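Local coordinates for Serine/threonine-protein kinase Tel1 (Chaetomium thermophilum, PDB 6SKY) that probably phosphorylates serine and threonine residues in [ST]-Q motifs with ATP, acting as a checkpoint kinase that senses DNA damage, at residues A[2706-2717]-A[2933-2944]. Residues are numbered along the deposited sequence; the frame is centred on the assembly and turned at random.
Sequences RIAVYRRVTERF and LAVLYSGWAAYA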
loop_
_atom_site.group_PDB
_atom_site.type_symbol
_atom_site.label_atom_id
_atom_site.label_comp_id
_atom_site.label_asym_id
_atom_site.label_seq_id
_atom_site.Cartn_x
_atom_site.Cartn_y
_atom_site.Cartn_z
ATOM N N ARG A 2706 -16.745 -14.386 -41.150
ATOM C CA ARG A 2706 -17.310 -14.933 -39.924
ATOM C C ARG A 2706 -17.816 -13.831 -39.010
ATOM O O ARG A 2706 -18.921 -13.928 -38.468
ATOM C CB ARG A 2706 -16.273 -15.788 -39.206
ATOM C CG ARG A 2706 -15.870 -16.999 -39.982
ATOM C CD ARG A 2706 -14.876 -17.835 -39.234
ATOM N NE ARG A 2706 -15.518 -18.667 -38.234
ATOM C CZ ARG A 2706 -14.871 -19.522 -37.453
ATOM N NH1 ARG A 2706 -15.534 -20.247 -36.565
ATOM N NH2 ARG A 2706 -13.561 -19.651 -37.564
ATOM N N ILE A 2707 -17.036 -12.766 -38.840
ATOM C CA ILE A 2707 -17.461 -11.679 -37.968
ATOM C C ILE A 2707 -18.657 -10.947 -38.559
ATOM O O ILE A 2707 -19.562 -10.525 -37.831
ATOM C CB ILE A 2707 -16.291 -10.727 -37.690
ATOM C CG1 ILE A 2707 -15.191 -11.456 -36.937
ATOM C CG2 ILE A 2707 -16.748 -9.581 -36.859
ATOM C CD1 ILE A 2707 -14.092 -10.562 -36.456
ATOM N N ALA A 2708 -18.699 -10.795 -39.880
ATOM C CA ALA A 2708 -19.848 -10.141 -40.495
ATOM C C ALA A 2708 -21.117 -10.958 -40.309
ATOM O O ALA A 2708 -22.175 -10.404 -39.989
ATOM C CB ALA A 2708 -19.580 -9.901 -41.974
ATOM N N VAL A 2709 -21.032 -12.275 -40.494
ATOM C CA VAL A 2709 -22.194 -13.134 -40.296
ATOM C C VAL A 2709 -22.632 -13.114 -38.840
ATOM O O VAL A 2709 -23.829 -13.116 -38.535
ATOM C CB VAL A 2709 -21.886 -14.560 -40.774
ATOM C CG1 VAL A 2709 -22.945 -15.514 -40.300
ATOM C CG2 VAL A 2709 -21.807 -14.587 -42.272
ATOM N N TYR A 2710 -21.674 -13.070 -37.919
ATOM C CA TYR A 2710 -22.027 -13.045 -36.507
ATOM C C TYR A 2710 -22.733 -11.751 -36.132
ATOM O O TYR A 2710 -23.714 -11.773 -35.382
ATOM C CB TYR A 2710 -20.781 -13.242 -35.661
ATOM C CG TYR A 2710 -21.044 -13.174 -34.190
ATOM C CD1 TYR A 2710 -20.712 -12.051 -33.467
ATOM C CD2 TYR A 2710 -21.624 -14.230 -33.525
ATOM C CE1 TYR A 2710 -20.949 -11.981 -32.138
ATOM C CE2 TYR A 2710 -21.863 -14.165 -32.192
ATOM C CZ TYR A 2710 -21.525 -13.037 -31.503
ATOM O OH TYR A 2710 -21.759 -12.951 -30.161
ATOM N N ARG A 2711 -22.251 -10.612 -36.628
ATOM C CA ARG A 2711 -22.947 -9.360 -36.360
ATOM C C ARG A 2711 -24.345 -9.374 -36.954
ATOM O O ARG A 2711 -25.307 -8.931 -36.315
ATOM C CB ARG A 2711 -22.160 -8.181 -36.909
ATOM C CG ARG A 2711 -20.891 -7.889 -36.175
ATOM C CD ARG A 2711 -20.274 -6.628 -36.711
ATOM N NE ARG A 2711 -18.886 -6.480 -36.304
ATOM C CZ ARG A 2711 -18.499 -5.836 -35.212
ATOM N NH1 ARG A 2711 -17.213 -5.747 -34.917
ATOM N NH2 ARG A 2711 -19.400 -5.282 -34.417
ATOM N N ARG A 2712 -24.479 -9.888 -38.175
ATOM C CA ARG A 2712 -25.790 -9.957 -38.804
ATOM C C ARG A 2712 -26.745 -10.831 -38.005
ATOM O O ARG A 2712 -27.941 -10.542 -37.928
ATOM C CB ARG A 2712 -25.647 -10.486 -40.224
ATOM C CG ARG A 2712 -26.899 -10.406 -41.052
ATOM C CD ARG A 2712 -26.876 -11.419 -42.177
ATOM N NE ARG A 2712 -25.518 -11.782 -42.571
ATOM C CZ ARG A 2712 -24.740 -11.046 -43.357
ATOM N NH1 ARG A 2712 -23.520 -11.462 -43.660
ATOM N NH2 ARG A 2712 -25.178 -9.889 -43.829
ATOM N N VAL A 2713 -26.242 -11.909 -37.411
ATOM C CA VAL A 2713 -27.117 -12.814 -36.672
ATOM C C VAL A 2713 -27.488 -12.238 -35.313
ATOM O O VAL A 2713 -28.631 -12.368 -34.872
ATOM C CB VAL A 2713 -26.464 -14.200 -36.544
ATOM C CG1 VAL A 2713 -26.691 -14.779 -35.172
ATOM C CG2 VAL A 2713 -27.026 -15.126 -37.585
ATOM N N THR A 2714 -26.552 -11.592 -34.622
ATOM C CA THR A 2714 -26.909 -11.029 -33.328
ATOM C C THR A 2714 -27.669 -9.719 -33.439
ATOM O O THR A 2714 -28.189 -9.246 -32.430
ATOM C CB THR A 2714 -25.680 -10.816 -32.451
ATOM O OG1 THR A 2714 -24.873 -9.771 -32.988
ATOM C CG2 THR A 2714 -24.880 -12.075 -32.359
ATOM N N GLU A 2715 -27.748 -9.112 -34.619
ATOM C CA GLU A 2715 -28.656 -7.983 -34.766
ATOM C C GLU A 2715 -30.113 -8.404 -34.857
ATOM O O GLU A 2715 -30.994 -7.548 -34.754
ATOM C CB GLU A 2715 -28.280 -7.158 -35.990
ATOM C CG GLU A 2715 -27.318 -6.038 -35.671
ATOM C CD GLU A 2715 -26.582 -5.523 -36.887
ATOM O OE1 GLU A 2715 -26.847 -6.011 -38.005
ATOM O OE2 GLU A 2715 -25.730 -4.626 -36.723
ATOM N N ARG A 2716 -30.386 -9.690 -35.043
ATOM C CA ARG A 2716 -31.739 -10.220 -35.117
ATOM C C ARG A 2716 -31.997 -11.225 -34.006
ATOM O O ARG A 2716 -32.770 -12.161 -34.174
ATOM C CB ARG A 2716 -31.990 -10.872 -36.470
ATOM C CG ARG A 2716 -31.892 -9.940 -37.638
ATOM C CD ARG A 2716 -32.509 -10.584 -38.846
ATOM N NE ARG A 2716 -33.874 -11.015 -38.573
ATOM C CZ ARG A 2716 -34.575 -11.818 -39.365
ATOM N NH1 ARG A 2716 -35.811 -12.162 -39.041
ATOM N NH2 ARG A 2716 -34.034 -12.283 -40.482
ATOM N N PHE A 2717 -31.345 -11.042 -32.868
ATOM C CA PHE A 2717 -31.451 -11.975 -31.756
ATOM C C PHE A 2717 -31.217 -11.158 -30.498
ATOM O O PHE A 2717 -30.108 -10.669 -30.285
ATOM C CB PHE A 2717 -30.431 -13.095 -31.896
ATOM C CG PHE A 2717 -30.854 -14.395 -31.296
ATOM C CD1 PHE A 2717 -31.873 -15.125 -31.849
ATOM C CD2 PHE A 2717 -30.204 -14.904 -30.202
ATOM C CE1 PHE A 2717 -32.248 -16.319 -31.308
ATOM C CE2 PHE A 2717 -30.578 -16.100 -29.667
ATOM C CZ PHE A 2717 -31.599 -16.806 -30.221
ATOM N N LEU A 2933 -15.918 -13.838 -29.965
ATOM C CA LEU A 2933 -17.135 -14.624 -29.950
ATOM C C LEU A 2933 -17.566 -15.056 -31.337
ATOM O O LEU A 2933 -18.354 -15.994 -31.458
ATOM C CB LEU A 2933 -18.258 -13.831 -29.287
ATOM C CG LEU A 2933 -18.124 -13.528 -27.800
ATOM C CD1 LEU A 2933 -19.257 -12.661 -27.369
ATOM C CD2 LEU A 2933 -18.129 -14.794 -26.999
ATOM N N ALA A 2934 -17.070 -14.406 -32.381
ATOM C CA ALA A 2934 -17.504 -14.732 -33.728
ATOM C C ALA A 2934 -16.806 -15.952 -34.291
ATOM O O ALA A 2934 -17.317 -16.554 -35.239
ATOM C CB ALA A 2934 -17.270 -13.548 -34.653
ATOM N N VAL A 2935 -15.665 -16.332 -33.736
ATOM C CA VAL A 2935 -14.890 -17.462 -34.217
ATOM C C VAL A 2935 -14.983 -18.651 -33.262
ATOM O O VAL A 2935 -14.167 -19.560 -33.325
ATOM C CB VAL A 2935 -13.431 -17.061 -34.466
ATOM C CG1 VAL A 2935 -13.371 -15.980 -35.502
ATOM C CG2 VAL A 2935 -12.806 -16.586 -33.193
ATOM N N LEU A 2936 -15.970 -18.656 -32.379
ATOM C CA LEU A 2936 -16.211 -19.805 -31.531
ATOM C C LEU A 2936 -17.066 -20.826 -32.265
ATOM O O LEU A 2936 -17.776 -20.507 -33.218
ATOM C CB LEU A 2936 -16.893 -19.387 -30.232
ATOM C CG LEU A 2936 -16.037 -18.656 -29.207
ATOM C CD1 LEU A 2936 -16.883 -18.188 -28.078
ATOM C CD2 LEU A 2936 -14.974 -19.559 -28.689
ATOM N N TYR A 2937 -16.981 -22.071 -31.813
ATOM C CA TYR A 2937 -17.743 -23.150 -32.419
ATOM C C TYR A 2937 -19.236 -22.873 -32.318
ATOM O O TYR A 2937 -19.710 -22.244 -31.374
ATOM C CB TYR A 2937 -17.399 -24.468 -31.736
ATOM C CG TYR A 2937 -18.129 -25.657 -32.281
ATOM C CD1 TYR A 2937 -18.069 -25.973 -33.621
ATOM C CD2 TYR A 2937 -18.857 -26.482 -31.450
ATOM C CE1 TYR A 2937 -18.728 -27.058 -34.119
ATOM C CE2 TYR A 2937 -19.514 -27.571 -31.939
ATOM C CZ TYR A 2937 -19.448 -27.853 -33.276
ATOM O OH TYR A 2937 -20.111 -28.943 -33.770
ATOM N N SER A 2938 -19.987 -23.355 -33.308
ATOM C CA SER A 2938 -21.403 -23.022 -33.390
ATOM C C SER A 2938 -22.221 -23.700 -32.303
ATOM O O SER A 2938 -23.275 -23.188 -31.918
ATOM C CB SER A 2938 -21.949 -23.397 -34.757
ATOM O OG SER A 2938 -22.115 -24.793 -34.864
ATOM N N GLY A 2939 -21.774 -24.854 -31.807
ATOM C CA GLY A 2939 -22.474 -25.508 -30.720
ATOM C C GLY A 2939 -22.297 -24.820 -29.389
ATOM O O GLY A 2939 -23.109 -25.023 -28.485
ATOM N N TRP A 2940 -21.229 -24.049 -29.243
ATOM C CA TRP A 2940 -21.018 -23.083 -28.171
ATOM C C TRP A 2940 -21.831 -21.869 -28.564
ATOM O O TRP A 2940 -21.356 -20.996 -29.283
ATOM C CB TRP A 2940 -19.538 -22.750 -28.072
ATOM C CG TRP A 2940 -18.999 -22.276 -26.773
ATOM C CD1 TRP A 2940 -18.268 -22.997 -25.898
ATOM C CD2 TRP A 2940 -19.077 -20.957 -26.236
ATOM N NE1 TRP A 2940 -17.903 -22.227 -24.836
ATOM C CE2 TRP A 2940 -18.388 -20.963 -25.023
ATOM C CE3 TRP A 2940 -19.674 -19.772 -26.659
ATOM C CZ2 TRP A 2940 -18.282 -19.839 -24.227
ATOM C CZ3 TRP A 2940 -19.566 -18.663 -25.869
ATOM C CH2 TRP A 2940 -18.878 -18.702 -24.668
ATOM N N ALA A 2941 -23.081 -21.808 -28.125
ATOM C CA ALA A 2941 -23.983 -20.823 -28.706
ATOM C C ALA A 2941 -23.618 -19.415 -28.273
ATOM O O ALA A 2941 -24.103 -18.928 -27.252
ATOM C CB ALA A 2941 -25.423 -21.130 -28.313
ATOM N N ALA A 2942 -22.779 -18.741 -29.053
ATOM C CA ALA A 2942 -22.302 -17.430 -28.646
ATOM C C ALA A 2942 -23.291 -16.335 -28.994
ATOM O O ALA A 2942 -23.325 -15.303 -28.319
ATOM C CB ALA A 2942 -20.953 -17.143 -29.291
ATOM N N TYR A 2943 -24.081 -16.531 -30.047
ATOM C CA TYR A 2943 -25.141 -15.586 -30.370
ATOM C C TYR A 2943 -26.122 -15.461 -29.219
ATOM O O TYR A 2943 -26.648 -14.376 -28.958
ATOM C CB TYR A 2943 -25.862 -16.028 -31.639
ATOM C CG TYR A 2943 -26.344 -17.447 -31.574
ATOM C CD1 TYR A 2943 -27.602 -17.745 -31.111
ATOM C CD2 TYR A 2943 -25.531 -18.492 -31.958
ATOM C CE1 TYR A 2943 -28.038 -19.030 -31.030
ATOM C CE2 TYR A 2943 -25.962 -19.786 -31.883
ATOM C CZ TYR A 2943 -27.219 -20.047 -31.419
ATOM O OH TYR A 2943 -27.666 -21.338 -31.340
ATOM N N ALA A 2944 -26.376 -16.556 -28.517
ATOM C CA ALA A 2944 -27.305 -16.567 -27.403
ATOM C C ALA A 2944 -26.754 -15.733 -26.274
ATOM O O ALA A 2944 -26.099 -16.250 -25.372
ATOM C CB ALA A 2944 -27.563 -17.976 -26.937
ATOM O OXT ALA A 2944 -26.958 -14.522 -26.240
#
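Helix 2703-2714 is met twice by the C-terminal FATC tail, whose Ala2934 comes up to Ile2707 of the helix (CA to CA 5.2 Å), and which loops away through a type I turn from Tyr2937 to Trp2940 and returns with Tyr2943 beside Thr2714 (CA to CA 5.7 Å). Tyr2710 stands between the two passes. With CG anti to the backbone N (chi1 178°), its ring is carried in among the tail residues: Ala2934 CA sits over one ring face, 4.2 Å from the centroid in a CH-pi contact, while CG2 of Thr2714 lies over the rim of the opposite face. At its far end, Tyr2710 OH gives a weak hydrogen bond to Ala2942 O (3.4 Å), and Ala2942 and Tyr2943 backbone atoms line the ring edge. Toward the start of the helix, Val2935 CA lies over the rim of one face of the Arg2706 guanidinium, 3.7 Å above its plane. Further on, Tyr2943 CB packs on Val2713 CG1 (3.8 Å), and the tyrosine turns its edge to Phe2717 in an offset edge-to-face pair, planes at 73°. With one weak bond across the contact, FATC is held against the kinase-domain helix largely by the fit of its alanine and tyrosine side chains, while Arg2802 ties the carbonyls of Phe2717 and Tyr2943 together and Thr2801 binds the terminal carboxylate.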